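TCR alpha chain (PDB 6LIR) pairs with a TCR beta chain to form the chicken alpha-beta T-cell receptor, which probably recognises peptide antigens presented by MHC molecules. Local coordinates at residues Q3-A8 with N17-H22; Y28-Y33 with R68-W73; P115-L120 with M178-K183; K126-C131 with T170-K175. One frame throughout, in Å; residues are numbered along the deposited sequence.

Contact 1: residues Q3-A8 with N17-H22; sequences QQEPSA and NITCSH
Q3 and S21 form a single antiparallel bridge by which the N-terminal segment of the V-set immunoglobulin domain pairs with the edge of the sheet that holds strand 16-21, before crossing over to run beside strand 97-108 in the other sheet. The pair is hydrogen-bonded in both directions: Q3 N reaches S21 O at 2.8 Å, and S21 N reaches Q3 O at 3.0 Å, both nearly straight. The same Q3 O also takes a CA-H contact from C20, whose SG is disulfide-bonded to C87. The side chain of Q3, extended beyond CG, passes alongside the S21 carbonyl, and its OE1 accepts from a water, 2.7 Å away, that also bonds S21 OG. Beyond the bridge the chains separate, and a second water fills in for a direct bond, accepting from E5 N at 2.7 Å and donating to T19 O. Q4 lays its CG 3.9 Å from T19 O, but its amide serves the opposite sheet: NE2 donates to Y85 O and OE1 accepts from C87 N. The joint is therefore mainly polar: two backbone bonds and two bridging waters join the segments, while the buried Q4 amide is bonded at both NE2 and OE1 to backbone atoms of strand 84-90.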
loop_
_atom_site.group_PDB
_atom_site.type_symbol
_atom_site.label_atom_id
_atom_site.label_comp_id
_atom_site.label_asym_id
_atom_site.label_seq_id
_atom_site.Cartn_x
_atom_site.Cartn_y
_atom_site.Cartn_z
ATOM N N GLN A 3 -15.671 -7.225 -14.192
ATOM C CA GLN A 3 -14.777 -6.221 -14.753
ATOM C C GLN A 3 -14.893 -4.890 -14.025
ATOM O O GLN A 3 -15.993 -4.440 -13.689
ATOM C CB GLN A 3 -15.057 -6.018 -16.242
ATOM C CG GLN A 3 -14.875 -7.275 -17.071
ATOM C CD GLN A 3 -15.687 -7.245 -18.345
ATOM O OE1 GLN A 3 -16.897 -7.471 -18.327
ATOM N NE2 GLN A 3 -15.026 -6.966 -19.463
ATOM N N GLN A 4 -13.742 -4.258 -13.804
ATOM C CA GLN A 4 -13.643 -2.944 -13.187
ATOM C C GLN A 4 -12.589 -2.141 -13.929
ATOM O O GLN A 4 -11.642 -2.702 -14.487
ATOM C CB GLN A 4 -13.261 -3.024 -11.701
ATOM C CG GLN A 4 -14.271 -3.716 -10.807
ATOM C CD GLN A 4 -13.858 -3.669 -9.347
ATOM O OE1 GLN A 4 -13.536 -4.696 -8.748
ATOM N NE2 GLN A 4 -13.856 -2.470 -8.770
ATOM N N GLU A 5 -12.750 -0.824 -13.931
ATOM C CA GLU A 5 -11.719 0.015 -14.513
ATOM C C GLU A 5 -10.471 -0.055 -13.635
ATOM O O GLU A 5 -10.579 -0.040 -12.406
ATOM C CB GLU A 5 -12.196 1.461 -14.624
ATOM C CG GLU A 5 -13.332 1.669 -15.611
ATOM C CD GLU A 5 -12.975 1.209 -17.011
ATOM O OE1 GLU A 5 -12.253 1.949 -17.713
ATOM O OE2 GLU A 5 -13.417 0.111 -17.411
ATOM N N PRO A 6 -9.282 -0.174 -14.232
ATOM C CA PRO A 6 -8.068 -0.345 -13.413
ATOM C C PRO A 6 -7.816 0.796 -12.442
ATOM O O PRO A 6 -7.331 0.560 -11.327
ATOM C CB PRO A 6 -6.954 -0.466 -14.465
ATOM C CG PRO A 6 -7.520 0.157 -15.702
ATOM C CD PRO A 6 -8.983 -0.148 -15.674
ATOM N N SER A 7 -8.110 2.034 -12.834
ATOM C CA SER A 7 -7.813 3.166 -11.972
ATOM C C SER A 7 -8.855 4.257 -12.157
ATOM O O SER A 7 -9.551 4.322 -13.175
ATOM C CB SER A 7 -6.410 3.720 -12.245
ATOM O OG SER A 7 -6.251 4.039 -13.613
ATOM N N ALA A 8 -8.945 5.117 -11.147
ATOM C CA ALA A 8 -9.819 6.280 -11.170
ATOM C C ALA A 8 -9.146 7.392 -10.382
ATOM O O ALA A 8 -8.322 7.141 -9.498
ATOM C CB ALA A 8 -11.200 5.966 -10.585
ATOM N N ASN A 17 -17.738 8.015 -9.359
ATOM C CA ASN A 17 -18.453 6.765 -9.551
ATOM C C ASN A 17 -17.467 5.658 -9.904
ATOM O O ASN A 17 -16.623 5.830 -10.790
ATOM C CB ASN A 17 -19.496 6.921 -10.657
ATOM C CG ASN A 17 -20.578 5.864 -10.594
ATOM O OD1 ASN A 17 -21.119 5.574 -9.526
ATOM N ND2 ASN A 17 -20.897 5.280 -11.740
ATOM N N ILE A 18 -17.576 4.522 -9.226
ATOM C CA ILE A 18 -16.733 3.366 -9.510
ATOM C C ILE A 18 -17.659 2.253 -9.989
ATOM O O ILE A 18 -18.529 1.792 -9.241
ATOM C CB ILE A 18 -15.914 2.929 -8.288
ATOM C CG1 ILE A 18 -15.084 4.101 -7.756
ATOM C CG2 ILE A 18 -14.991 1.767 -8.641
ATOM C CD1 ILE A 18 -14.158 3.718 -6.623
ATOM N N THR A 19 -17.503 1.856 -11.251
ATOM C CA THR A 19 -18.390 0.888 -11.881
ATOM C C THR A 19 -17.904 -0.542 -11.675
ATOM O O THR A 19 -16.743 -0.797 -11.352
ATOM C CB THR A 19 -18.521 1.162 -13.382
ATOM O OG1 THR A 19 -17.241 1.013 -14.008
ATOM C CG2 THR A 19 -19.050 2.570 -13.636
ATOM N N CYS A 20 -18.805 -1.481 -11.939
ATOM C CA CYS A 20 -18.505 -2.906 -11.869
ATOM C C CYS A 20 -19.483 -3.604 -12.799
ATOM O O CYS A 20 -20.697 -3.459 -12.637
ATOM C CB CYS A 20 -18.622 -3.438 -10.437
ATOM S SG CYS A 20 -18.433 -5.232 -10.268
ATOM N N SER A 21 -18.955 -4.321 -13.788
ATOM C CA SER A 21 -19.744 -4.934 -14.845
ATOM C C SER A 21 -19.480 -6.434 -14.873
ATOM O O SER A 21 -18.322 -6.863 -14.927
ATOM C CB SER A 21 -19.405 -4.300 -16.196
ATOM O OG SER A 21 -19.882 -5.089 -17.269
ATOM N N HIS A 22 -20.552 -7.228 -14.819
ATOM C CA HIS A 22 -20.466 -8.690 -14.880
ATOM C C HIS A 22 -21.622 -9.220 -15.716
ATOM O O HIS A 22 -22.589 -9.781 -15.189
ATOM C CB HIS A 22 -20.470 -9.295 -13.476
ATOM C CG HIS A 22 -21.415 -8.626 -12.525
ATOM N ND1 HIS A 22 -22.682 -9.108 -12.267
ATOM C CD2 HIS A 22 -21.274 -7.516 -11.763
ATOM C CE1 HIS A 22 -23.281 -8.320 -11.393
ATOM N NE2 HIS A 22 -22.448 -7.346 -11.071
HETATM O O HOH W 1 -18.485 -5.559 -19.348
HETATM O O HOH W 2 -14.369 0.485 -12.152
#

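Contact 2: residues Y28-Y33 with R68-W73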
loop_
_atom_site.group_PDB
_atom_site.type_symbol
_atom_site.label_atom_id
_atom_site.label_comp_id
_atom_site.label_asym_id
_atom_site.label_seq_id
_atom_site.Cartn_x
_atom_site.Cartn_y
_atom_site.Cartn_z
ATOM N N TYR A 28 -26.895 -12.571 -7.185
ATOM C CA TYR A 28 -27.797 -12.747 -6.055
ATOM C C TYR A 28 -27.537 -11.676 -5.005
ATOM O O TYR A 28 -28.474 -11.157 -4.389
ATOM C CB TYR A 28 -27.634 -14.141 -5.446
ATOM C CG TYR A 28 -28.425 -14.339 -4.169
ATOM C CD1 TYR A 28 -29.763 -14.715 -4.209
ATOM C CD2 TYR A 28 -27.836 -14.140 -2.924
ATOM C CE1 TYR A 28 -30.492 -14.891 -3.045
ATOM C CE2 TYR A 28 -28.557 -14.314 -1.755
ATOM C CZ TYR A 28 -29.883 -14.690 -1.821
ATOM O OH TYR A 28 -30.602 -14.864 -0.661
ATOM N N SER A 29 -26.270 -11.338 -4.796
ATOM C CA SER A 29 -25.892 -10.290 -3.865
ATOM C C SER A 29 -24.598 -9.666 -4.357
ATOM O O SER A 29 -23.792 -10.316 -5.030
ATOM C CB SER A 29 -25.721 -10.826 -2.438
ATOM O OG SER A 29 -24.559 -11.628 -2.337
ATOM N N ILE A 30 -24.419 -8.391 -4.036
ATOM C CA ILE A 30 -23.252 -7.636 -4.461
ATOM C C ILE A 30 -22.626 -7.009 -3.228
ATOM O O ILE A 30 -23.330 -6.431 -2.392
ATOM C CB ILE A 30 -23.618 -6.556 -5.499
ATOM C CG1 ILE A 30 -24.026 -7.210 -6.822
ATOM C CG2 ILE A 30 -22.457 -5.609 -5.722
ATOM C CD1 ILE A 30 -24.722 -6.271 -7.778
ATOM N N GLN A 31 -21.307 -7.107 -3.126
ATOM C CA GLN A 31 -20.564 -6.517 -2.029
ATOM C C GLN A 31 -19.435 -5.686 -2.604
ATOM O O GLN A 31 -18.944 -5.947 -3.706
ATOM C CB GLN A 31 -19.978 -7.576 -1.085
ATOM C CG GLN A 31 -21.011 -8.399 -0.345
ATOM C CD GLN A 31 -20.507 -9.788 -0.007
ATOM O OE1 GLN A 31 -21.168 -10.784 -0.298
ATOM N NE2 GLN A 31 -19.330 -9.861 0.606
ATOM N N TRP A 32 -19.001 -4.703 -1.827
ATOM C CA TRP A 32 -17.887 -3.863 -2.213
ATOM C C TRP A 32 -16.913 -3.802 -1.051
ATOM O O TRP A 32 -17.320 -3.736 0.114
ATOM C CB TRP A 32 -18.343 -2.452 -2.589
ATOM C CG TRP A 32 -18.879 -2.337 -3.980
ATOM C CD1 TRP A 32 -20.135 -2.661 -4.404
ATOM C CD2 TRP A 32 -18.176 -1.860 -5.133
ATOM N NE1 TRP A 32 -20.261 -2.411 -5.751
ATOM C CE2 TRP A 32 -19.073 -1.917 -6.222
ATOM C CE3 TRP A 32 -16.880 -1.380 -5.349
ATOM C CZ2 TRP A 32 -18.715 -1.515 -7.507
ATOM C CZ3 TRP A 32 -16.523 -0.983 -6.629
ATOM C CH2 TRP A 32 -17.439 -1.053 -7.692
ATOM N N TYR A 33 -15.628 -3.830 -1.387
ATOM C CA TYR A 33 -14.547 -3.774 -0.422
ATOM C C TYR A 33 -13.559 -2.714 -0.879
ATOM O O TYR A 33 -13.535 -2.321 -2.049
ATOM C CB TYR A 33 -13.826 -5.127 -0.290
ATOM C CG TYR A 33 -14.661 -6.255 0.279
ATOM C CD1 TYR A 33 -15.618 -6.902 -0.494
ATOM C CD2 TYR A 33 -14.471 -6.688 1.585
ATOM C CE1 TYR A 33 -16.378 -7.937 0.026
ATOM C CE2 TYR A 33 -15.223 -7.720 2.115
ATOM C CZ TYR A 33 -16.175 -8.343 1.331
ATOM O OH TYR A 33 -16.922 -9.370 1.863
ATOM N N ARG A 68 -26.839 -7.263 -13.240
ATOM C CA ARG A 68 -25.624 -7.658 -13.941
ATOM C C ARG A 68 -24.556 -6.575 -13.898
ATOM O O ARG A 68 -23.550 -6.680 -14.609
ATOM C CB ARG A 68 -25.952 -8.029 -15.391
ATOM C CG ARG A 68 -26.916 -9.212 -15.502
ATOM C CD ARG A 68 -27.176 -9.604 -16.950
ATOM N NE ARG A 68 -28.169 -10.673 -17.037
ATOM C CZ ARG A 68 -27.875 -11.968 -16.983
ATOM N NH1 ARG A 68 -26.612 -12.355 -16.851
ATOM N NH2 ARG A 68 -28.841 -12.874 -17.061
ATOM N N SER A 69 -24.731 -5.565 -13.053
ATOM C CA SER A 69 -23.763 -4.488 -12.880
ATOM C C SER A 69 -24.137 -3.708 -11.631
ATOM O O SER A 69 -25.275 -3.775 -11.156
ATOM C CB SER A 69 -23.711 -3.555 -14.093
ATOM O OG SER A 69 -24.941 -2.877 -14.249
ATOM N N SER A 70 -23.169 -2.954 -11.118
ATOM C CA SER A 70 -23.415 -2.068 -9.993
ATOM C C SER A 70 -22.433 -0.907 -10.060
ATOM O O SER A 70 -21.491 -0.902 -10.857
ATOM C CB SER A 70 -23.297 -2.815 -8.658
ATOM O OG SER A 70 -21.938 -2.994 -8.294
ATOM N N ALA A 71 -22.664 0.080 -9.202
ATOM C CA ALA A 71 -21.844 1.281 -9.181
ATOM C C ALA A 71 -21.750 1.781 -7.753
ATOM O O ALA A 71 -22.768 1.902 -7.065
ATOM C CB ALA A 71 -22.420 2.378 -10.086
ATOM N N LEU A 72 -20.527 2.067 -7.319
ATOM C CA LEU A 72 -20.262 2.633 -6.008
ATOM C C LEU A 72 -19.975 4.119 -6.174
ATOM O O LEU A 72 -18.982 4.499 -6.804
ATOM C CB LEU A 72 -19.082 1.935 -5.334
ATOM C CG LEU A 72 -18.788 2.438 -3.922
ATOM C CD1 LEU A 72 -19.931 2.077 -2.982
ATOM C CD2 LEU A 72 -17.466 1.886 -3.406
ATOM N N TRP A 73 -20.846 4.951 -5.619
ATOM C CA TRP A 73 -20.694 6.398 -5.688
ATOM C C TRP A 73 -20.121 6.880 -4.366
ATOM O O TRP A 73 -20.705 6.629 -3.309
ATOM C CB TRP A 73 -22.033 7.081 -5.970
ATOM C CG TRP A 73 -21.995 8.590 -5.829
ATOM C CD1 TRP A 73 -22.540 9.333 -4.821
ATOM C CD2 TRP A 73 -21.388 9.525 -6.732
ATOM N NE1 TRP A 73 -22.309 10.675 -5.041
ATOM C CE2 TRP A 73 -21.605 10.818 -6.207
ATOM C CE3 TRP A 73 -20.682 9.395 -7.932
ATOM C CZ2 TRP A 73 -21.143 11.971 -6.842
ATOM C CZ3 TRP A 73 -20.225 10.543 -8.565
ATOM C CH2 TRP A 73 -20.456 11.812 -8.017
#
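The W32 indole has L72 CB over one face and S70 OG at its edge. CB stands almost on the normal of the six-membered ring, 3.8 Å from its centroid, a CH-pi contact. L72 CG is anti to the backbone N, and the branch continues past the ring, bringing CD2 to 3.8 Å from W32 CE3, the leucine running past the indole the opposite way. At the edge, W32 NE1 donates to S70 OG over 3.1 Å; the hydroxyl oxygen lies only 10° out of the ring plane, although the bond is bent to 147° at the hydrogen. This gives the one polar atom of the indole a partner in the buried core and fixes the rotation of the ring. I30 packs on S70 as well, its CD1 3.8 Å from S70 CB and its CG2 3.7 Å from S70 OG, so the serine touches both side chains. The strands belong to different sheets, their axes 9.0 Å apart and 33° from parallel. C20 and C87 both touch W32, while Y33, on the outward face of its strand, bonds through OH to L99 N of the TCR beta chain. A tryptophan packed beside the intersheet disulfide is characteristic of the immunoglobulin fold, here a V-set domain.

Contact 3: residues P115-L120 with M178-K183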
loop_
_atom_site.group_PDB
_atom_site.type_symbol
_atom_site.label_atom_id
_atom_site.label_comp_id
_atom_site.label_asym_id
_atom_site.label_seq_id
_atom_site.Cartn_x
_atom_site.Cartn_y
_atom_site.Cartn_z
ATOM N N PRO A 115 6.302 25.708 -5.587
ATOM C CA PRO A 115 7.294 24.643 -5.761
ATOM C C PRO A 115 8.658 25.062 -5.244
ATOM O O PRO A 115 9.119 26.177 -5.492
ATOM C CB PRO A 115 7.312 24.402 -7.274
ATOM C CG PRO A 115 6.633 25.568 -7.894
ATOM C CD PRO A 115 5.957 26.385 -6.850
ATOM N N SER A 116 9.297 24.155 -4.510
ATOM C CA SER A 116 10.660 24.361 -4.052
ATOM C C SER A 116 11.421 23.056 -4.202
ATOM O O SER A 116 10.839 21.968 -4.157
ATOM C CB SER A 116 10.715 24.825 -2.596
ATOM O OG SER A 116 9.939 25.989 -2.408
ATOM N N VAL A 117 12.720 23.182 -4.421
ATOM C CA VAL A 117 13.608 22.047 -4.605
ATOM C C VAL A 117 14.745 22.177 -3.600
ATOM O O VAL A 117 15.229 23.285 -3.343
ATOM C CB VAL A 117 14.116 21.970 -6.060
ATOM C CG1 VAL A 117 15.178 20.928 -6.199
ATOM C CG2 VAL A 117 12.963 21.632 -6.995
ATOM N N TYR A 118 15.174 21.052 -3.029
ATOM C CA TYR A 118 16.214 21.071 -2.012
ATOM C C TYR A 118 17.096 19.844 -2.156
ATOM O O TYR A 118 16.649 18.776 -2.578
ATOM C CB TYR A 118 15.645 21.082 -0.583
ATOM C CG TYR A 118 14.574 22.109 -0.311
ATOM C CD1 TYR A 118 14.903 23.427 -0.019
ATOM C CD2 TYR A 118 13.234 21.757 -0.331
ATOM C CE1 TYR A 118 13.921 24.365 0.238
ATOM C CE2 TYR A 118 12.247 22.686 -0.078
ATOM C CZ TYR A 118 12.594 23.986 0.207
ATOM O OH TYR A 118 11.608 24.912 0.459
ATOM N N ARG A 119 18.351 20.006 -1.759
ATOM C CA ARG A 119 19.308 18.915 -1.708
ATOM C C ARG A 119 19.500 18.512 -0.257
ATOM O O ARG A 119 19.629 19.368 0.624
ATOM C CB ARG A 119 20.653 19.323 -2.308
ATOM C CG ARG A 119 20.800 19.015 -3.778
ATOM C CD ARG A 119 21.350 20.215 -4.521
ATOM N NE ARG A 119 22.666 20.619 -4.030
ATOM C CZ ARG A 119 23.818 20.157 -4.509
ATOM N NH1 ARG A 119 23.819 19.266 -5.493
ATOM N NH2 ARG A 119 24.969 20.582 -4.004
ATOM N N LEU A 120 19.535 17.210 -0.012
ATOM C CA LEU A 120 19.695 16.699 1.335
ATOM C C LEU A 120 20.889 15.765 1.386
ATOM O O LEU A 120 21.217 15.086 0.408
ATOM C CB LEU A 120 18.450 15.935 1.805
ATOM C CG LEU A 120 17.070 16.524 1.527
ATOM C CD1 LEU A 120 15.992 15.616 2.112
ATOM C CD2 LEU A 120 16.967 17.919 2.099
ATOM N N MET A 178 24.749 13.901 -9.216
ATOM C CA MET A 178 23.422 14.335 -8.815
ATOM C C MET A 178 23.230 15.781 -9.238
ATOM O O MET A 178 24.096 16.627 -8.991
ATOM C CB MET A 178 23.228 14.196 -7.300
ATOM C CG MET A 178 22.214 15.170 -6.705
ATOM S SD MET A 178 20.534 14.932 -7.318
ATOM C CE MET A 178 20.155 13.318 -6.639
ATOM N N GLN A 179 22.084 16.059 -9.854
ATOM C CA GLN A 179 21.713 17.409 -10.259
ATOM C C GLN A 179 20.251 17.575 -9.873
ATOM O O GLN A 179 19.360 17.030 -10.533
ATOM C CB GLN A 179 21.928 17.623 -11.758
ATOM C CG GLN A 179 21.492 18.996 -12.251
ATOM C CD GLN A 179 22.036 19.334 -13.622
ATOM O OE1 GLN A 179 22.976 18.704 -14.096
ATOM N NE2 GLN A 179 21.435 20.330 -14.273
ATOM N N CYS A 180 20.013 18.324 -8.797
ATOM C CA CYS A 180 18.693 18.482 -8.203
ATOM C C CYS A 180 18.012 19.654 -8.883
ATOM O O CYS A 180 18.413 20.805 -8.691
ATOM C CB CYS A 180 18.871 18.761 -6.716
ATOM S SG CYS A 180 17.495 18.625 -5.600
ATOM N N GLY A 181 16.968 19.368 -9.650
ATOM C CA GLY A 181 16.185 20.444 -10.215
ATOM C C GLY A 181 14.824 19.985 -10.679
ATOM O O GLY A 181 14.468 18.803 -10.610
ATOM N N ALA A 182 14.077 20.960 -11.189
ATOM C CA ALA A 182 12.827 20.715 -11.896
ATOM C C ALA A 182 12.385 22.003 -12.573
ATOM O O ALA A 182 12.899 23.086 -12.282
ATOM C CB ALA A 182 11.726 20.204 -10.962
ATOM N N LYS A 183 11.440 21.870 -13.498
ATOM C CA LYS A 183 10.774 23.018 -14.102
ATOM C C LYS A 183 9.284 22.954 -13.804
ATOM O O LYS A 183 8.674 21.883 -13.878
ATOM C CB LYS A 183 11.021 23.096 -15.612
ATOM C CG LYS A 183 12.495 23.210 -15.953
ATOM C CD LYS A 183 12.849 22.461 -17.218
ATOM C CE LYS A 183 12.512 23.303 -18.436
ATOM N NZ LYS A 183 13.165 22.792 -19.670
#
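V117 and C180 meet across the two sheets of an immunoglobulin-like constant domain, where strand 116-121 faces the segment leading into strand 181-184. V117 CG1, anti to the backbone N (chi1 172°), comes to 3.3 Å from C180 SG, while the other branch, CG2, lies 4.4 Å from A182 CB. R119 packs on the cysteine too, its aliphatic part alongside: CG is 3.5 Å and CD 3.6 Å from C180 CB. No hydrogen bond joins the segments, so their meeting rests on packing, with the touching parts running nearly antiparallel, 170° apart.

The next shell explains the placing of these groups. C180 is disulfide-bonded to C131, on the strand next to 116-121, which ties its sulfur into the core. The R119 chain bends at chi2 and chi3, and its guanidinium is held by salt bridges from NH2 to D194 and from NH1 to E129, which is consistent with the stem lying against the cysteine. Y118, between V117 and R119, turns its side chain to the opposite face, where OH bonds E133 of the TCR beta chain; the strand thus serves the domain core with one face and the chain interface with the other. Its backbone still meets the core, for Y118 O lies 3.1 Å from C180 SG.

Contact 4: residues K126-C131 with T170-K175; sequences KNLEMC and TYWAKK
C131 and Y171 form a hydrogen-bonded antiparallel pair in the constant-domain sheet that also faces the TCR beta chain. C131 N donates to Y171 O at 2.8 Å, and Y171 N returns a longer bond to C131 O, arriving in the carbonyl plane on a lone pair. E129 and A173 repeat the pattern, E129 N reaching A173 O at 3.2 Å and A173 N reaching E129 O at 3.3 Å. At the K126/K175 end the bond from K175 N to N127 O is weak, but K175 adds a side-chain grip: its chain bends at chi3 (-63°) and brings NZ to K126 O at 2.8 Å. E129, whose OE2 is salt-bridged to R119, lies across the stem of this lysine. On the core face C131 CB sits over the centre of the Y171 ring, 3.8 Å from its centroid, and Y171 OH bonds both Q179 O and G181 N. On the other face M130 CE packs 3.7 Å from W172 CB; W172 NE1 and T170 OG1 make weak hydrogen bonds to S180 OG and R184 NH1 of the beta chain. Backbone bonds thus join C131 to Y171 and E129 to A173, while M130 and T170 bond to the neighbouring strands, and the aromatic side chains divide between core and interface.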
loop_
_atom_site.group_PDB
_atom_site.type_symbol
_atom_site.label_atom_id
_atom_site.label_comp_id
_atom_site.label_asym_id
_atom_site.label_seq_id
_atom_site.Cartn_x
_atom_site.Cartn_y
_atom_site.Cartn_z
ATOM N N LYS A 126 27.577 9.577 3.526
ATOM C CA LYS A 126 27.958 10.918 3.095
ATOM C C LYS A 126 28.250 11.037 1.602
ATOM O O LYS A 126 28.442 12.161 1.127
ATOM C CB LYS A 126 29.149 11.432 3.904
ATOM C CG LYS A 126 28.887 11.529 5.405
ATOM C CD LYS A 126 27.775 12.532 5.753
ATOM C CE LYS A 126 27.901 13.889 5.067
ATOM N NZ LYS A 126 26.559 14.406 4.663
ATOM N N ASN A 127 28.277 9.939 0.846
ATOM C CA ASN A 127 28.519 10.019 -0.591
ATOM C C ASN A 127 27.225 9.813 -1.372
ATOM O O ASN A 127 27.225 9.272 -2.481
ATOM C CB ASN A 127 29.596 9.023 -1.029
ATOM C CG ASN A 127 29.205 7.572 -0.789
ATOM O OD1 ASN A 127 28.311 7.038 -1.440
ATOM N ND2 ASN A 127 29.901 6.919 0.136
ATOM N N LEU A 128 26.121 10.299 -0.810
ATOM C CA LEU A 128 24.786 10.163 -1.372
ATOM C C LEU A 128 24.040 11.467 -1.146
ATOM O O LEU A 128 24.211 12.115 -0.109
ATOM C CB LEU A 128 24.015 9.006 -0.722
ATOM C CG LEU A 128 23.857 7.694 -1.492
ATOM C CD1 LEU A 128 25.176 6.963 -1.601
ATOM C CD2 LEU A 128 22.818 6.812 -0.816
ATOM N N GLU A 129 23.225 11.852 -2.122
ATOM C CA GLU A 129 22.429 13.068 -2.044
ATOM C C GLU A 129 21.001 12.759 -2.458
ATOM O O GLU A 129 20.770 11.969 -3.379
ATOM C CB GLU A 129 23.004 14.178 -2.931
ATOM C CG GLU A 129 23.337 15.453 -2.179
ATOM C CD GLU A 129 23.920 16.526 -3.082
ATOM O OE1 GLU A 129 24.954 17.121 -2.712
ATOM O OE2 GLU A 129 23.341 16.775 -4.162
ATOM N N MET A 130 20.042 13.372 -1.763
ATOM C CA MET A 130 18.626 13.174 -2.041
ATOM C C MET A 130 18.013 14.494 -2.483
ATOM O O MET A 130 18.193 15.527 -1.828
ATOM C CB MET A 130 17.898 12.640 -0.805
ATOM C CG MET A 130 16.387 12.495 -0.963
ATOM S SD MET A 130 15.893 11.084 -1.971
ATOM C CE MET A 130 16.340 9.723 -0.891
ATOM N N CYS A 131 17.295 14.461 -3.592
ATOM C CA CYS A 131 16.640 15.648 -4.120
ATOM C C CYS A 131 15.182 15.655 -3.692
ATOM O O CYS A 131 14.453 14.696 -3.948
ATOM C CB CYS A 131 16.767 15.711 -5.641
ATOM S SG CYS A 131 16.254 17.254 -6.443
ATOM N N THR A 170 10.885 12.743 -4.786
ATOM C CA THR A 170 12.285 12.573 -4.424
ATOM C C THR A 170 12.988 11.682 -5.433
ATOM O O THR A 170 12.375 10.821 -6.064
ATOM C CB THR A 170 12.460 11.939 -3.031
ATOM O OG1 THR A 170 11.650 10.760 -2.930
ATOM C CG2 THR A 170 12.083 12.915 -1.929
ATOM N N TYR A 171 14.294 11.900 -5.562
ATOM C CA TYR A 171 15.181 11.019 -6.305
ATOM C C TYR A 171 16.582 11.206 -5.745
ATOM O O TYR A 171 16.924 12.280 -5.242
ATOM C CB TYR A 171 15.131 11.259 -7.825
ATOM C CG TYR A 171 15.592 12.615 -8.329
ATOM C CD1 TYR A 171 16.936 12.870 -8.577
ATOM C CD2 TYR A 171 14.675 13.622 -8.606
ATOM C CE1 TYR A 171 17.357 14.100 -9.056
ATOM C CE2 TYR A 171 15.086 14.853 -9.086
ATOM C CZ TYR A 171 16.428 15.088 -9.309
ATOM O OH TYR A 171 16.841 16.312 -9.787
ATOM N N TRP A 172 17.374 10.139 -5.798
ATOM C CA TRP A 172 18.670 10.105 -5.138
ATOM C C TRP A 172 19.698 9.477 -6.066
ATOM O O TRP A 172 19.360 8.687 -6.950
ATOM C CB TRP A 172 18.604 9.305 -3.833
ATOM C CG TRP A 172 18.274 7.868 -4.078
ATOM C CD1 TRP A 172 17.031 7.321 -4.197
ATOM C CD2 TRP A 172 19.204 6.797 -4.265
ATOM N NE1 TRP A 172 17.129 5.972 -4.436
ATOM C CE2 TRP A 172 18.452 5.625 -4.481
ATOM C CE3 TRP A 172 20.601 6.713 -4.263
ATOM C CZ2 TRP A 172 19.049 4.385 -4.693
ATOM C CZ3 TRP A 172 21.191 5.481 -4.475
ATOM C CH2 TRP A 172 20.416 4.333 -4.685
ATOM N N ALA A 173 20.961 9.830 -5.845
ATOM C CA ALA A 173 22.060 9.327 -6.657
ATOM C C ALA A 173 23.360 9.613 -5.924
ATOM O O ALA A 173 23.390 10.402 -4.974
ATOM C CB ALA A 173 22.076 9.969 -8.050
ATOM N N LYS A 174 24.424 8.921 -6.340
ATOM C CA LYS A 174 25.764 9.266 -5.881
ATOM C C LYS A 174 25.977 10.771 -6.004
ATOM O O LYS A 174 25.567 11.388 -6.990
ATOM C CB LYS A 174 26.818 8.505 -6.690
ATOM C CG LYS A 174 26.761 6.982 -6.538
ATOM C CD LYS A 174 27.091 6.291 -7.856
ATOM C CE LYS A 174 26.787 4.801 -7.840
ATOM N NZ LYS A 174 25.856 4.406 -8.938
ATOM N N LYS A 175 26.579 11.361 -4.966
ATOM C CA LYS A 175 26.720 12.813 -4.879
ATOM C C LYS A 175 27.197 13.432 -6.193
ATOM O O LYS A 175 26.522 14.291 -6.773
ATOM C CB LYS A 175 27.673 13.171 -3.736
ATOM C CG LYS A 175 27.852 14.666 -3.524
ATOM C CD LYS A 175 28.474 14.972 -2.169
ATOM C CE LYS A 175 27.577 14.516 -1.030
ATOM N NZ LYS A 175 28.174 14.812 0.303
#

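In the fold
The contacts fall into two pairs on opposite sides of the chain's centre, one in the variable and one in the constant domain. Contacts 1 and 2, centres about 10 Å apart, share a sheet: I18 O lies 2.8 Å from L72 N and C20 O 2.9 Å from S70 N, so strand 16-21 joins the N-terminal bridge to the tryptophan core. Contact 4 is nested within the loop closed by contact 3, centres about 11 Å apart, and the 2.0 Å disulfide between C131 SG and C180 SG links them. The two pairs do not touch: contacts 1 and 4 are about 21 Å apart between nearest atoms. Contacts 2, 3 and 4 each place residues against the TCR beta chain.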